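Local coordinates for protein cysteine hydrolase (Staphylococcus aureus, PDB 6KUA) that probably hydrolyses nicotinamide to nicotinic acid and ammonia, as a zinc-containing nicotinamidase of the isochorismatase-like cysteine hydrolase family, at residues V127-V132 / I136-T141. Numbering follows the deposited sequence.
Sequences VEIVGV and ICVLHT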
# COMPACT_ATOMS: atom_id res chain seq x y z
N VAL A 127 -0.17 5.08 -18.29
CA VAL A 127 -1.22 4.10 -18.51
C VAL A 127 -2.35 4.74 -19.29
O VAL A 127 -2.67 5.92 -19.10
CB VAL A 127 -1.75 3.47 -17.20
CG1 VAL A 127 -0.61 2.81 -16.45
CG2 VAL A 127 -2.49 4.51 -16.34
N GLU A 128 -2.94 3.97 -20.19
CA GLU A 128 -4.19 4.32 -20.84
C GLU A 128 -5.27 3.40 -20.30
O GLU A 128 -5.07 2.18 -20.25
CB GLU A 128 -4.07 4.20 -22.36
CG GLU A 128 -5.27 4.66 -23.13
CD GLU A 128 -5.03 4.66 -24.64
OE1 GLU A 128 -3.89 4.98 -25.08
OE2 GLU A 128 -5.97 4.32 -25.38
N ILE A 129 -6.40 3.95 -19.89
CA ILE A 129 -7.42 3.17 -19.20
C ILE A 129 -8.70 3.16 -20.02
O ILE A 129 -9.27 4.21 -20.30
CB ILE A 129 -7.70 3.68 -17.79
CG1 ILE A 129 -6.41 3.86 -17.01
CG2 ILE A 129 -8.59 2.69 -17.07
CD1 ILE A 129 -6.64 4.52 -15.64
N VAL A 130 -9.19 1.96 -20.33
CA VAL A 130 -10.44 1.79 -21.05
C VAL A 130 -11.27 0.76 -20.31
O VAL A 130 -10.76 -0.03 -19.50
CB VAL A 130 -10.21 1.37 -22.51
CG1 VAL A 130 -9.25 2.36 -23.20
CG2 VAL A 130 -9.66 -0.07 -22.58
N GLY A 131 -12.57 0.77 -20.58
CA GLY A 131 -13.43 -0.23 -19.96
C GLY A 131 -14.63 0.38 -19.27
O GLY A 131 -15.09 1.46 -19.67
N VAL A 132 -15.15 -0.30 -18.25
CA VAL A 132 -16.39 0.10 -17.58
C VAL A 132 -16.23 -0.15 -16.09
O VAL A 132 -15.38 -0.93 -15.66
CB VAL A 132 -17.62 -0.68 -18.11
CG1 VAL A 132 -17.82 -0.44 -19.61
CG2 VAL A 132 -17.50 -2.17 -17.77
N ILE A 136 -16.87 4.10 -11.69
CA ILE A 136 -16.62 3.12 -10.63
C ILE A 136 -15.23 2.51 -10.82
O ILE A 136 -14.24 3.06 -10.32
CB ILE A 136 -17.73 2.05 -10.58
CG1 ILE A 136 -19.11 2.73 -10.66
CG2 ILE A 136 -17.64 1.22 -9.29
CD1 ILE A 136 -20.29 1.82 -10.56
N CYS A 137 -15.13 1.37 -11.51
CA CYS A 137 -13.85 0.67 -11.61
C CYS A 137 -12.79 1.49 -12.33
O CYS A 137 -11.62 1.50 -11.93
CB CYS A 137 -14.03 -0.68 -12.31
SG CYS A 137 -14.97 -1.81 -11.28
N VAL A 138 -13.17 2.16 -13.42
CA VAL A 138 -12.24 3.04 -14.11
C VAL A 138 -11.78 4.16 -13.19
O VAL A 138 -10.58 4.45 -13.07
CB VAL A 138 -12.91 3.59 -15.38
CG1 VAL A 138 -12.02 4.62 -16.04
CG2 VAL A 138 -13.26 2.42 -16.34
N LEU A 139 -12.74 4.82 -12.52
CA LEU A 139 -12.42 5.93 -11.63
C LEU A 139 -11.49 5.49 -10.50
O LEU A 139 -10.46 6.13 -10.24
CB LEU A 139 -13.71 6.52 -11.04
CG LEU A 139 -13.54 7.45 -9.82
CD1 LEU A 139 -13.01 8.79 -10.26
CD2 LEU A 139 -14.86 7.63 -9.02
N HIS A 140 -11.84 4.40 -9.81
CA HIS A 140 -11.01 3.91 -8.72
C HIS A 140 -9.62 3.52 -9.22
O HIS A 140 -8.62 3.78 -8.55
CB HIS A 140 -11.68 2.73 -8.02
CG HIS A 140 -12.90 3.10 -7.21
ND1 HIS A 140 -13.23 2.47 -6.04
CD2 HIS A 140 -13.87 4.03 -7.42
CE1 HIS A 140 -14.35 2.98 -5.55
NE2 HIS A 140 -14.76 3.93 -6.37
N THR A 141 -9.56 2.86 -10.37
CA THR A 141 -8.27 2.53 -10.96
C THR A 141 -7.49 3.79 -11.30
O THR A 141 -6.29 3.88 -11.01
CB THR A 141 -8.47 1.66 -12.21
OG1 THR A 141 -9.08 0.42 -11.82
CG2 THR A 141 -7.13 1.37 -12.92
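V138, in the first turn of helix 137-147, packs against I129, G131 and V132 of strand 126-132. Its CB forks into two methyls that do different work. CG2 rests on backbone, 3.8 Å from V132 N and also close to G131 C. At phi 128° and psi -153° a side chain at G131 would press on the carbonyl O of V130, and V138 CG2 packs on the bare backbone there. CG1 stands anti to the backbone N (chi1 174°) and meets the branch methyl of I129, with I129 CG2 to V138 CG1 at 4.1 Å. The two side chains run past one another, pointing opposite ways. The long arm of I129 reaches the next turn of the helix, where CD1 lies 4.2 Å from T141 CG2. T141 OG1 donates a hydrogen bond back along the helix to C137 O at 2.8 Å. C137 O also accepts one from T141 N, on the opposite face of its plane. C137 CB touches V132 O at 3.6 Å. C137 is probably the catalytic cysteine of this family, placed at the helix start as in related enzymes; its side chain is about 7 Å from the bound zinc. The contact is the strand-to-helix half of a beta-alpha-beta unit in the parallel sheet. Strand 126-132 runs between strands 4-9 and 151-160; I129 touches V9 and V154 there, and V138 also packs on F174 of helix 164-176.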